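Local coordinates for protein acetyltransferase, GNAT family (Listeria monocytogenes str. 4b, PDB 2OH1) that probably transfers an acetyl group from acetyl-coenzyme A to an acceptor not yet identified, as other enzymes of its family do, at residues Ser147-Thr150 against Leu151-Tyr155; Thr44-Ser47 against Asp48-Gly52; Lys85-Asp89 against Trp90-Leu94; Ile32-Ala35 against Arg36-Glu40; Ser121-Met124 against Ile125-Ala128. All blocks are in the same frame, centred on the assembly; numbering follows the deposited sequence.

Contact 1: residues Ser147-Thr150 against Leu151-Tyr155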
loop_
_atom_site.group_PDB
_atom_site.type_symbol
_atom_site.label_atom_id
_atom_site.label_comp_id
_atom_site.label_asym_id
_atom_site.label_seq_id
_atom_site.Cartn_x
_atom_site.Cartn_y
_atom_site.Cartn_z
ATOM N N SER A 147 11.976 4.763 12.395
ATOM C CA SER A 147 12.415 6.146 12.426
ATOM C C SER A 147 11.610 7.163 11.631
ATOM O O SER A 147 11.887 8.368 11.755
ATOM C CB SER A 147 13.862 6.188 11.945
ATOM O OG SER A 147 13.987 5.620 10.649
ATOM N N ASN A 148 10.623 6.728 10.825
ATOM C CA ASN A 148 9.804 7.681 10.058
ATOM C C ASN A 148 8.619 8.134 10.906
ATOM O O ASN A 148 7.559 7.496 10.923
ATOM C CB ASN A 148 9.315 7.101 8.732
ATOM C CG ASN A 148 8.708 8.132 7.841
ATOM O OD1 ASN A 148 8.140 9.133 8.286
ATOM N ND2 ASN A 148 8.811 7.891 6.536
ATOM N N GLU A 149 8.811 9.240 11.621
ATOM C CA GLU A 149 7.812 9.700 12.559
ATOM C C GLU A 149 6.490 10.007 11.851
ATOM O O GLU A 149 5.442 9.614 12.299
ATOM C CB GLU A 149 8.283 10.922 13.362
ATOM C CG GLU A 149 7.164 11.444 14.236
ATOM C CD GLU A 149 7.608 12.044 15.560
ATOM O OE1 GLU A 149 8.691 12.674 15.612
ATOM O OE2 GLU A 149 6.833 11.899 16.537
ATOM N N THR A 150 6.557 10.719 10.727
ATOM C CA THR A 150 5.325 11.195 10.100
ATOM C C THR A 150 4.526 10.035 9.506
ATOM O O THR A 150 3.304 10.017 9.582
ATOM C CB THR A 150 5.604 12.340 9.084
ATOM O OG1 THR A 150 6.417 11.855 8.035
ATOM C CG2 THR A 150 6.330 13.487 9.794
ATOM N N LEU A 151 5.209 9.033 8.980
ATOM C CA LEU A 151 4.507 7.904 8.409
ATOM C C LEU A 151 3.892 7.051 9.499
ATOM O O LEU A 151 2.786 6.618 9.347
ATOM C CB LEU A 151 5.439 7.070 7.535
ATOM C CG LEU A 151 4.811 6.084 6.553
ATOM C CD1 LEU A 151 3.738 6.745 5.698
ATOM C CD2 LEU A 151 5.926 5.412 5.684
ATOM N N ASN A 152 4.640 6.810 10.581
ATOM C CA ASN A 152 4.089 6.087 11.743
ATOM C C ASN A 152 2.864 6.828 12.285
ATOM O O ASN A 152 1.830 6.195 12.536
ATOM C CB ASN A 152 5.132 5.880 12.837
ATOM C CG ASN A 152 6.069 4.695 12.544
ATOM O OD1 ASN A 152 5.696 3.524 12.656
ATOM N ND2 ASN A 152 7.299 5.006 12.157
ATOM N N GLN A 153 2.956 8.160 12.409
ATOM C CA GLN A 153 1.794 8.957 12.874
ATOM C C GLN A 153 0.588 8.743 11.958
ATOM O O GLN A 153 -0.547 8.636 12.417
ATOM C CB GLN A 153 2.083 10.451 12.952
ATOM C CG GLN A 153 2.924 10.848 14.077
ATOM C CD GLN A 153 3.418 12.307 13.996
ATOM O OE1 GLN A 153 3.986 12.743 12.986
ATOM N NE2 GLN A 153 3.274 13.027 15.088
HETATM N N MSE A 154 0.871 8.670 10.654
HETATM C CA MSE A 154 -0.182 8.544 9.660
HETATM C C MSE A 154 -0.927 7.232 9.840
HETATM O O MSE A 154 -2.135 7.167 9.889
HETATM C CB MSE A 154 0.416 8.667 8.264
HETATM C CG MSE A 154 -0.652 8.659 7.219
HETATM SE SE MSE A 154 -0.008 8.501 5.388
HETATM C CE MSE A 154 0.138 6.605 5.424
ATOM N N TYR A 155 -0.188 6.140 9.957
ATOM C CA TYR A 155 -0.861 4.869 10.131
ATOM C C TYR A 155 -1.739 4.826 11.391
ATOM O O TYR A 155 -2.822 4.274 11.398
ATOM C CB TYR A 155 0.150 3.713 10.126
ATOM C CG TYR A 155 0.856 3.555 8.791
ATOM C CD1 TYR A 155 0.125 3.505 7.612
ATOM C CD2 TYR A 155 2.218 3.405 8.714
ATOM C CE1 TYR A 155 0.759 3.299 6.379
ATOM C CE2 TYR A 155 2.853 3.231 7.510
ATOM C CZ TYR A 155 2.121 3.158 6.348
ATOM O OH TYR A 155 2.808 2.934 5.150
#
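N148 and L151 meet where helix 149-157 begins. N148 is the N-cap residue: its OD1 accepts the backbone N-H of L151 at 3.0 Å, in a fairly straight bond (160° at the hydrogen), although L151 N sits well above the plane of the amide instead of on a lone pair. With CG placed anti to the backbone N of N148 (chi1 -169°), the amide lies against the first turn, and N148 CG rests 3.5 Å from L151 CB. Asparagine suits the place because its short amide brings an acceptor to a turn whose N-H groups lack earlier carbonyls. Its ND2 makes a weak hydrogen bond to Q45 OE1, in the segment before helix 46-51. On the outer side Q153 reaches back over T150, its OE1 lying 3.5 Å from T150 CA and 4.0 Å from T150 CG2; both residues are exposed. Backbone bonds run beneath, M154 N to T150 O being 3.0 Å long. The carbonyl oxygen of N148 takes two donors of one residue, N152 N at 3.0 Å and N152 ND2 at 2.8 Å. N152 OD1 bonds to Y172 OH, and ND2 also reaches I145 O at the end of strand 139-145. The helix start is therefore fixed chiefly by directed polar bonds, with the L151 side chain as the apolar backing on the sheet side.

Contact 2: residues Thr44-Ser47 against Asp48-Gly52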
loop_
_atom_site.group_PDB
_atom_site.type_symbol
_atom_site.label_atom_id
_atom_site.label_comp_id
_atom_site.label_asym_id
_atom_site.label_seq_id
_atom_site.Cartn_x
_atom_site.Cartn_y
_atom_site.Cartn_z
ATOM N N THR A 44 15.987 9.310 2.235
ATOM C CA THR A 44 16.411 7.921 1.899
ATOM C C THR A 44 16.426 7.101 3.162
ATOM O O THR A 44 17.241 7.285 4.035
ATOM C CB THR A 44 17.780 7.832 1.142
ATOM O OG1 THR A 44 17.528 7.775 -0.267
ATOM C CG2 THR A 44 18.610 6.565 1.535
ATOM N N GLN A 45 15.486 6.187 3.217
ATOM C CA GLN A 45 15.306 5.311 4.338
ATOM C C GLN A 45 15.855 3.933 3.963
ATOM O O GLN A 45 15.637 3.474 2.842
ATOM C CB GLN A 45 13.833 5.183 4.580
ATOM C CG GLN A 45 13.203 6.554 4.713
ATOM C CD GLN A 45 11.818 6.440 5.231
ATOM O OE1 GLN A 45 11.578 6.706 6.397
ATOM N NE2 GLN A 45 10.897 5.988 4.379
ATOM N N TRP A 46 16.519 3.270 4.894
ATOM C CA TRP A 46 17.085 1.948 4.587
ATOM C C TRP A 46 15.985 0.943 4.219
ATOM O O TRP A 46 16.216 0.009 3.448
ATOM C CB TRP A 46 18.018 1.404 5.667
ATOM C CG TRP A 46 17.330 0.788 6.834
ATOM C CD1 TRP A 46 16.913 1.413 7.978
ATOM C CD2 TRP A 46 16.946 -0.582 6.970
ATOM N NE1 TRP A 46 16.281 0.506 8.795
ATOM C CE2 TRP A 46 16.312 -0.729 8.202
ATOM C CE3 TRP A 46 17.112 -1.718 6.157
ATOM C CZ2 TRP A 46 15.837 -1.964 8.658
ATOM C CZ3 TRP A 46 16.636 -2.915 6.612
ATOM C CH2 TRP A 46 16.029 -3.047 7.828
ATOM N N SER A 47 14.785 1.136 4.743
ATOM C CA SER A 47 13.671 0.304 4.384
ATOM C C SER A 47 13.297 0.367 2.896
ATOM O O SER A 47 12.794 -0.630 2.340
ATOM C CB SER A 47 12.418 0.684 5.227
ATOM O OG SER A 47 12.132 2.091 5.067
ATOM N N ASP A 48 13.489 1.519 2.242
ATOM C CA ASP A 48 13.193 1.631 0.809
ATOM C C ASP A 48 14.259 0.919 0.011
ATOM O O ASP A 48 14.008 0.332 -1.006
ATOM C CB ASP A 48 13.093 3.101 0.390
ATOM C CG ASP A 48 11.744 3.718 0.835
ATOM O OD1 ASP A 48 10.699 3.026 0.753
ATOM O OD2 ASP A 48 11.733 4.880 1.272
ATOM N N ILE A 49 15.473 1.007 0.486
ATOM C CA ILE A 49 16.627 0.284 -0.091
ATOM C C ILE A 49 16.352 -1.228 0.063
ATOM O O ILE A 49 16.712 -1.984 -0.834
ATOM C CB ILE A 49 17.959 0.641 0.616
ATOM C CG1 ILE A 49 18.251 2.146 0.496
ATOM C CG2 ILE A 49 19.161 -0.202 0.104
ATOM C CD1 ILE A 49 19.445 2.593 1.369
ATOM N N LEU A 50 15.726 -1.670 1.149
ATOM C CA LEU A 50 15.446 -3.079 1.310
ATOM C C LEU A 50 14.280 -3.504 0.417
ATOM O O LEU A 50 14.401 -4.446 -0.358
ATOM C CB LEU A 50 15.098 -3.410 2.769
ATOM C CG LEU A 50 14.879 -4.888 3.113
ATOM C CD1 LEU A 50 16.217 -5.624 3.043
ATOM C CD2 LEU A 50 14.081 -5.020 4.406
ATOM N N HIS A 51 13.154 -2.800 0.497
ATOM C CA HIS A 51 11.912 -3.265 -0.141
ATOM C C HIS A 51 11.891 -2.995 -1.626
ATOM O O HIS A 51 11.329 -3.805 -2.386
ATOM C CB HIS A 51 10.700 -2.639 0.523
ATOM C CG HIS A 51 10.424 -3.214 1.855
ATOM N ND1 HIS A 51 10.304 -4.573 2.076
ATOM C CD2 HIS A 51 10.301 -2.618 3.058
ATOM C CE1 HIS A 51 10.140 -4.778 3.370
ATOM N NE2 HIS A 51 10.097 -3.606 3.977
ATOM N N GLY A 52 12.429 -1.861 -2.072
ATOM C CA GLY A 52 12.306 -1.440 -3.445
ATOM C C GLY A 52 10.841 -1.277 -3.912
ATOM O O GLY A 52 9.890 -1.139 -3.109
HETATM O O HOH W 1 13.839 6.603 0.842
HETATM O O HOH W 2 10.002 1.624 2.843
#
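W46 and L50, one helical turn apart, lie side by side and point the same way, with W46 CZ3 4.0 Å from L50 CD2. The first torsion of W46 (chi1 80°) puts CG between the backbone N and the carbonyl carbon and turns the indole along the helix toward L50. T44 and I49 cross nearly at right angles and meet by their methyls, T44 CG2 and I49 CD1. Q45 and D48 approach on the polar side: their amide and carboxylate planes stand 53° apart, and Q45 NE2 gives D48 OD2 a weak though nearly straight hydrogen bond of 3.4 Å. Together these residues shape the short helix 46-51, which follows helix 24-40 in this GNAT-family chain. Q45 is at the N-cap position, and its carbonyl oxygen receives D48 N at 3.0 Å; at the other end G52 leaves the helix with positive phi, which glycine accepts easily. Water bridges the Q45-D48 side, one molecule accepting from Q45 N and donating to D48 OD2 at 2.8 Å, a second donating to D48 OD1 at 2.6 Å and meeting S47 OG. Aspartate suits this place because OD2 can serve Q45 and one water while OD1 serves the other and its stronger partner, R108, in a salt bridge. H51 CD2 comes within 3.3 Å of S47 O, the same oxygen that accepts H51 N, and the ring packs edge-to-face with W90.

Contact 3: residues Lys85-Asp89 against Trp90-Leu94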
loop_
_atom_site.group_PDB
_atom_site.type_symbol
_atom_site.label_atom_id
_atom_site.label_comp_id
_atom_site.label_asym_id
_atom_site.label_seq_id
_atom_site.Cartn_x
_atom_site.Cartn_y
_atom_site.Cartn_z
ATOM N N LYS A 85 -2.060 -10.420 -1.052
ATOM C CA LYS A 85 -3.264 -11.056 -0.494
ATOM C C LYS A 85 -2.975 -12.281 0.376
ATOM O O LYS A 85 -3.870 -12.806 1.015
ATOM C CB LYS A 85 -4.221 -11.388 -1.616
ATOM C CG LYS A 85 -4.858 -10.189 -2.237
ATOM C CD LYS A 85 -5.901 -10.753 -3.162
ATOM C CE LYS A 85 -6.261 -9.910 -4.273
ATOM N NZ LYS A 85 -7.157 -10.787 -5.108
ATOM N N THR A 86 -1.699 -12.707 0.377
ATOM C CA THR A 86 -1.104 -13.684 1.250
ATOM C C THR A 86 0.268 -13.163 1.646
ATOM O O THR A 86 0.862 -12.460 0.871
ATOM C CB THR A 86 -0.984 -15.062 0.515
ATOM O OG1 THR A 86 -0.196 -14.909 -0.664
ATOM C CG2 THR A 86 -2.399 -15.559 0.092
ATOM N N PRO A 87 0.756 -13.560 2.812
ATOM C CA PRO A 87 2.036 -12.926 3.237
ATOM C C PRO A 87 3.191 -13.287 2.285
ATOM O O PRO A 87 3.299 -14.452 1.859
ATOM C CB PRO A 87 2.275 -13.517 4.607
ATOM C CG PRO A 87 1.353 -14.730 4.723
ATOM C CD PRO A 87 0.212 -14.466 3.828
ATOM N N SER A 88 3.982 -12.287 1.919
ATOM C CA SER A 88 5.280 -12.582 1.274
ATOM C C SER A 88 6.180 -13.323 2.272
ATOM O O SER A 88 5.840 -13.529 3.479
ATOM C CB SER A 88 5.945 -11.316 0.814
ATOM O OG SER A 88 6.654 -10.726 1.928
ATOM N N ASP A 89 7.366 -13.728 1.826
ATOM C CA ASP A 89 8.323 -14.401 2.729
ATOM C C ASP A 89 8.795 -13.449 3.870
ATOM O O ASP A 89 9.098 -13.884 4.995
ATOM C CB ASP A 89 9.533 -14.930 1.918
ATOM C CG ASP A 89 9.125 -15.920 0.812
ATOM O OD1 ASP A 89 8.153 -16.696 1.046
ATOM O OD2 ASP A 89 9.792 -15.925 -0.275
ATOM N N TRP A 90 8.871 -12.152 3.560
ATOM C CA TRP A 90 9.262 -11.134 4.515
ATOM C C TRP A 90 8.125 -10.951 5.537
ATOM O O TRP A 90 8.363 -10.916 6.743
ATOM C CB TRP A 90 9.486 -9.818 3.789
ATOM C CG TRP A 90 9.592 -8.630 4.687
ATOM C CD1 TRP A 90 8.593 -7.778 5.028
ATOM C CD2 TRP A 90 10.745 -8.210 5.428
ATOM N NE1 TRP A 90 9.040 -6.856 5.920
ATOM C CE2 TRP A 90 10.363 -7.080 6.167
ATOM C CE3 TRP A 90 12.046 -8.659 5.514
ATOM C CZ2 TRP A 90 11.251 -6.365 6.937
ATOM C CZ3 TRP A 90 12.932 -7.960 6.353
ATOM C CH2 TRP A 90 12.533 -6.836 7.005
ATOM N N ASP A 91 6.883 -10.829 5.034
ATOM C CA ASP A 91 5.710 -10.653 5.933
ATOM C C ASP A 91 5.672 -11.803 6.904
ATOM O O ASP A 91 5.483 -11.675 8.113
ATOM C CB ASP A 91 4.380 -10.598 5.161
ATOM C CG ASP A 91 4.300 -9.460 4.210
ATOM O OD1 ASP A 91 4.723 -8.340 4.607
ATOM O OD2 ASP A 91 3.758 -9.591 3.062
ATOM N N THR A 92 5.902 -13.023 6.389
ATOM C CA THR A 92 5.816 -14.186 7.254
ATOM C C THR A 92 6.899 -14.173 8.315
ATOM O O THR A 92 6.609 -14.493 9.450
ATOM C CB THR A 92 5.948 -15.469 6.419
ATOM O OG1 THR A 92 4.757 -15.643 5.636
ATOM C CG2 THR A 92 6.236 -16.698 7.306
ATOM N N ASP A 93 8.128 -13.806 7.955
ATOM C CA ASP A 93 9.214 -13.712 8.936
ATOM C C ASP A 93 8.945 -12.627 9.987
ATOM O O ASP A 93 9.041 -12.849 11.198
ATOM C CB ASP A 93 10.572 -13.408 8.207
ATOM C CG ASP A 93 11.721 -13.411 9.120
ATOM O OD1 ASP A 93 12.097 -14.533 9.475
ATOM O OD2 ASP A 93 12.230 -12.338 9.504
ATOM N N LEU A 94 8.492 -11.463 9.525
ATOM C CA LEU A 94 8.287 -10.334 10.380
ATOM C C LEU A 94 7.176 -10.566 11.423
ATOM O O LEU A 94 7.313 -10.189 12.569
ATOM C CB LEU A 94 8.005 -9.098 9.525
ATOM C CG LEU A 94 8.359 -7.807 10.162
ATOM C CD1 LEU A 94 9.870 -7.661 10.318
ATOM C CD2 LEU A 94 7.684 -6.660 9.413
HETATM O O HOH W 3 4.653 -16.424 2.974
#
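A capping box of S88 and D91 opens helix 89-95. In one direction S88 OG accepts D91 N at 3.1 Å, almost straight at 173°; in the other, S88 N donates to D91 OD2 at 2.9 Å, meeting that oxygen on its anti side and 24° out of the carboxylate plane. The serine hydroxyl stands between its backbone N and carbonyl carbon (chi1 83°), where it can face the first-turn amides. It also accepts a weak, bent bond from W90 N and gives a weak one to D91 OD2, 3.3 Å away. Serine and aspartate suit their places because each is short enough to reach the other's main chain. The box stands where the chain leaves strand 77-84 and turns into a helix beside strand 103-111, whose H107 NE2 bonds to the same D91 OD2. W90 extends away from the cap, its NE1 hydrogen-bonded to D143 OD2. P87 supplies a rigid apolar flank, its CB packing 3.6 Å from D91 CB; this ring carbon also lies 3.4 Å from the hydroxyl T92 OG1. A water donates to P87 O at 2.6 Å and bonds to T92 OG1 at 2.8 Å, bridging the loop to the first turn.

Contact 4: residues Ile32-Ala35 against Arg36-Glu40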
loop_
_atom_site.group_PDB
_atom_site.type_symbol
_atom_site.label_atom_id
_atom_site.label_comp_id
_atom_site.label_asym_id
_atom_site.label_seq_id
_atom_site.Cartn_x
_atom_site.Cartn_y
_atom_site.Cartn_z
ATOM N N ILE A 32 9.397 3.711 -11.351
ATOM C CA ILE A 32 10.684 4.339 -11.696
ATOM C C ILE A 32 10.673 5.761 -11.207
ATOM O O ILE A 32 11.629 6.216 -10.514
ATOM C CB ILE A 32 10.957 4.319 -13.213
ATOM C CG1 ILE A 32 11.302 2.936 -13.733
ATOM C CG2 ILE A 32 12.141 5.323 -13.576
ATOM C CD1 ILE A 32 11.153 2.782 -15.271
ATOM N N ASP A 33 9.595 6.485 -11.467
ATOM C CA ASP A 33 9.516 7.900 -11.144
ATOM C C ASP A 33 9.442 8.100 -9.615
ATOM O O ASP A 33 10.103 9.021 -9.070
ATOM C CB ASP A 33 8.353 8.625 -11.886
ATOM C CG ASP A 33 8.558 8.671 -13.419
ATOM O OD1 ASP A 33 9.684 8.498 -13.940
ATOM O OD2 ASP A 33 7.564 8.850 -14.134
ATOM N N THR A 34 8.720 7.214 -8.910
ATOM C CA THR A 34 8.611 7.281 -7.486
ATOM C C THR A 34 9.997 6.988 -6.819
ATOM O O THR A 34 10.395 7.665 -5.837
ATOM C CB THR A 34 7.571 6.328 -6.927
ATOM O OG1 THR A 34 6.323 6.579 -7.573
ATOM C CG2 THR A 34 7.371 6.591 -5.449
ATOM N N ALA A 35 10.747 6.003 -7.338
ATOM C CA ALA A 35 12.067 5.690 -6.798
ATOM C C ALA A 35 13.028 6.880 -6.978
ATOM O O ALA A 35 13.794 7.252 -6.040
ATOM C CB ALA A 35 12.646 4.469 -7.462
ATOM N N ARG A 36 13.055 7.445 -8.185
ATOM C CA ARG A 36 13.878 8.613 -8.491
ATOM C C ARG A 36 13.525 9.754 -7.546
ATOM O O ARG A 36 14.420 10.470 -7.004
ATOM C CB ARG A 36 13.700 9.025 -9.948
ATOM C CG ARG A 36 14.394 8.132 -10.947
ATOM C CD ARG A 36 14.137 8.623 -12.334
ATOM N NE ARG A 36 14.698 7.717 -13.337
ATOM C CZ ARG A 36 14.328 7.665 -14.618
ATOM N NH1 ARG A 36 13.383 8.478 -15.093
ATOM N NH2 ARG A 36 14.901 6.783 -15.429
ATOM N N TRP A 37 12.240 9.941 -7.330
ATOM C CA TRP A 37 11.773 11.052 -6.499
ATOM C C TRP A 37 12.195 10.864 -5.043
ATOM O O TRP A 37 12.637 11.814 -4.379
ATOM C CB TRP A 37 10.275 11.214 -6.610
ATOM C CG TRP A 37 9.751 12.430 -5.947
ATOM C CD1 TRP A 37 9.520 13.676 -6.507
ATOM C CD2 TRP A 37 9.314 12.518 -4.587
ATOM N NE1 TRP A 37 8.983 14.521 -5.559
ATOM C CE2 TRP A 37 8.856 13.842 -4.381
ATOM C CE3 TRP A 37 9.290 11.620 -3.532
ATOM C CZ2 TRP A 37 8.391 14.261 -3.172
ATOM C CZ3 TRP A 37 8.827 12.053 -2.317
ATOM C CH2 TRP A 37 8.363 13.356 -2.159
ATOM N N LEU A 38 12.062 9.639 -4.526
ATOM C CA LEU A 38 12.523 9.324 -3.152
ATOM C C LEU A 38 14.003 9.602 -2.965
ATOM O O LEU A 38 14.406 10.169 -1.931
ATOM C CB LEU A 38 12.211 7.865 -2.730
ATOM C CG LEU A 38 10.755 7.572 -2.441
ATOM C CD1 LEU A 38 10.528 6.040 -2.371
ATOM C CD2 LEU A 38 10.319 8.237 -1.160
ATOM N N LYS A 39 14.837 9.218 -3.923
ATOM C CA LYS A 39 16.232 9.520 -3.849
ATOM C C LYS A 39 16.494 11.028 -3.834
ATOM O O LYS A 39 17.273 11.528 -2.987
ATOM C CB LYS A 39 17.019 8.907 -5.000
ATOM C CG LYS A 39 18.525 9.219 -5.001
ATOM C CD LYS A 39 19.229 8.659 -3.768
ATOM C CE LYS A 39 20.663 9.193 -3.664
ATOM N NZ LYS A 39 20.731 10.676 -3.685
ATOM N N GLU A 40 15.894 11.740 -4.788
ATOM C CA GLU A 40 16.148 13.177 -4.988
ATOM C C GLU A 40 15.622 13.989 -3.867
ATOM O O GLU A 40 16.133 15.090 -3.600
ATOM C CB GLU A 40 15.515 13.672 -6.270
ATOM C CG GLU A 40 16.274 13.262 -7.505
ATOM C CD GLU A 40 17.730 13.681 -7.440
ATOM O OE1 GLU A 40 18.005 14.904 -7.606
ATOM O OE2 GLU A 40 18.588 12.786 -7.198
HETATM O O HOH W 4 11.659 10.489 -13.306
#
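R36 sets out with CG beside its backbone N (chi1 -75°) and runs extended to NE, while chi1 of I32 (-72°) leaves CG2 as the branch opposite its own N. Side chains four residues apart on helix 24-40 thus lie side by side, pointing the same way. The I32 CG2 methyl sits over the centre of one guanidinium face, 3.4 Å from R36 CZ, so an apolar group covers the flat face of the cation while one N-H edge meets a water. D33 approaches from the same side of the plane as the methyl: D33 OD1 is 3.9 Å from R36 NH1, a long salt bridge with the oxygen well out of the guanidinium plane and no N-H pointing at it. A long arginine can lie along the exposed surface, and a short aspartate one turn back keeps its charge close. The other flank is less polar, with L38 packing on F53 and T34 OG1 hydrogen-bonded to L30 O; an unidentified bound molecule lies about 3 Å from the T34 side chain. One water closes the ionic side, donating to D33 OD1 at 2.9 Å and accepting from R36 NH1 at 3.2 Å, in plane with the guanidinium edge.

Contact 5: residues Ser121-Met124 against Ile125-Ala128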
loop_
_atom_site.group_PDB
_atom_site.type_symbol
_atom_site.label_atom_id
_atom_site.label_comp_id
_atom_site.label_asym_id
_atom_site.label_seq_id
_atom_site.Cartn_x
_atom_site.Cartn_y
_atom_site.Cartn_z
ATOM N N SER A 121 -4.094 8.503 0.294
ATOM C CA SER A 121 -3.637 7.217 0.829
ATOM C C SER A 121 -4.664 6.663 1.810
ATOM O O SER A 121 -4.786 5.463 1.896
ATOM C CB SER A 121 -2.244 7.346 1.478
ATOM O OG SER A 121 -2.258 8.352 2.460
ATOM N N LYS A 122 -5.365 7.514 2.553
ATOM C CA LYS A 122 -6.360 7.025 3.523
ATOM C C LYS A 122 -7.459 6.287 2.777
ATOM O O LYS A 122 -7.920 5.231 3.193
ATOM C CB LYS A 122 -6.966 8.179 4.302
ATOM C CG LYS A 122 -7.984 7.741 5.358
ATOM C CD LYS A 122 -8.515 8.920 6.124
ATOM C CE LYS A 122 -9.153 8.511 7.456
ATOM N NZ LYS A 122 -9.796 9.685 8.114
ATOM N N GLN A 123 -7.895 6.835 1.649
ATOM C CA GLN A 123 -8.945 6.234 0.866
ATOM C C GLN A 123 -8.445 5.006 0.102
ATOM O O GLN A 123 -9.223 4.081 -0.158
ATOM C CB GLN A 123 -9.572 7.230 -0.121
ATOM C CG GLN A 123 -10.100 8.506 0.496
ATOM C CD GLN A 123 -10.993 8.247 1.701
ATOM O OE1 GLN A 123 -11.848 7.376 1.662
ATOM N NE2 GLN A 123 -10.770 8.991 2.783
HETATM N N MSE A 124 -7.171 5.012 -0.316
HETATM C CA MSE A 124 -6.575 3.832 -0.941
HETATM C C MSE A 124 -6.585 2.651 0.044
HETATM O O MSE A 124 -7.018 1.546 -0.268
HETATM C CB MSE A 124 -5.180 4.136 -1.448
HETATM C CG MSE A 124 -5.255 5.166 -2.520
HETATM SE SE MSE A 124 -3.630 6.034 -3.056
HETATM C CE MSE A 124 -2.932 4.499 -3.656
ATOM N N ILE A 125 -6.136 2.910 1.277
ATOM C CA ILE A 125 -6.147 1.860 2.295
ATOM C C ILE A 125 -7.602 1.442 2.610
ATOM O O ILE A 125 -7.870 0.244 2.744
ATOM C CB ILE A 125 -5.457 2.367 3.541
ATOM C CG1 ILE A 125 -3.976 2.590 3.247
ATOM C CG2 ILE A 125 -5.667 1.377 4.765
ATOM C CD1 ILE A 125 -3.235 3.282 4.332
ATOM N N TYR A 126 -8.534 2.371 2.709
ATOM C CA TYR A 126 -9.941 2.064 2.934
ATOM C C TYR A 126 -10.490 1.103 1.876
ATOM O O TYR A 126 -11.319 0.206 2.163
ATOM C CB TYR A 126 -10.750 3.343 2.947
ATOM C CG TYR A 126 -12.214 3.109 3.251
ATOM C CD1 TYR A 126 -12.619 2.601 4.487
ATOM C CD2 TYR A 126 -13.200 3.390 2.298
ATOM C CE1 TYR A 126 -13.961 2.386 4.775
ATOM C CE2 TYR A 126 -14.548 3.184 2.578
ATOM C CZ TYR A 126 -14.918 2.678 3.815
ATOM O OH TYR A 126 -16.261 2.451 4.096
ATOM N N PHE A 127 -10.062 1.278 0.626
ATOM C CA PHE A 127 -10.461 0.352 -0.417
ATOM C C PHE A 127 -9.964 -1.103 -0.116
ATOM O O PHE A 127 -10.696 -2.072 -0.299
ATOM C CB PHE A 127 -9.983 0.872 -1.796
ATOM C CG PHE A 127 -10.240 -0.050 -2.890
ATOM C CD1 PHE A 127 -11.497 -0.109 -3.475
ATOM C CD2 PHE A 127 -9.260 -0.929 -3.314
ATOM C CE1 PHE A 127 -11.738 -1.017 -4.515
ATOM C CE2 PHE A 127 -9.483 -1.806 -4.350
ATOM C CZ PHE A 127 -10.707 -1.868 -4.948
ATOM N N ALA A 128 -8.731 -1.220 0.364
ATOM C CA ALA A 128 -8.160 -2.522 0.745
ATOM C C ALA A 128 -9.008 -3.132 1.895
ATOM O O ALA A 128 -9.234 -4.352 1.912
ATOM C CB ALA A 128 -6.656 -2.397 1.135
#
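Main-chain hydrogen bonding joins S121-M124 to I125-A128 in the first half of helix 120-134: I125 N reaches S121 O at 3.0 Å (169°), Y126 N reaches K122 O at the same length, and A128 N to M124 O is weak at 3.3 Å. Aliphatic carbons lie along the S121 carbonyl: I125 has CG1 beside its backbone N (chi1 -66°), which brings CG1 to 3.3 Å and CD1 to 3.6 Å from S121 O. Apolar packing lies beyond, this side chain and A128 on L106, M124 on V111 and F70. Isoleucine, alanine and methionine (here selenomethionine) suit this buried side, where the helix lies on the sheet as the crossover of the beta-alpha-beta unit 103-111, 120-134, 139-145. Among polar side chains, S121 is buried near the helix start, its OG bonded to Y158 OH and to a bound molecule of unknown identity, whereas K122 is exposed. In GNAT enzymes the turn preceding this helix usually holds the pyrophosphate of coenzyme A. The chemistry implies a division of labour: main-chain bonds keep the helix rigid, apolar groups seat it on the sheet, and a small hydroxyl meets a bound molecule, consistent with a pocket there.

All five join near neighbours in the chain but differ in depth. The centre of contact 5 is about 8 Å from the chain centre; it is partly buried, its main-chain bonds backed by apolar packing on the sheet. The centres of contacts 1 to 4 lie 14 to 17 Å out, at the surface, where polar groups do more. Contacts 1, 2 and 3 are helix starts; the first and third have side-chain caps, while in contact 2 the Q45 carbonyl accepts D48 N. Contacts 4 and 5 lie within longer helices. Contact 2 links its neighbours: Q45 meets N148, H51 and L50 meet W90, and T44 and D48 touch K39 and L38. M154 of contact 1 touches S121.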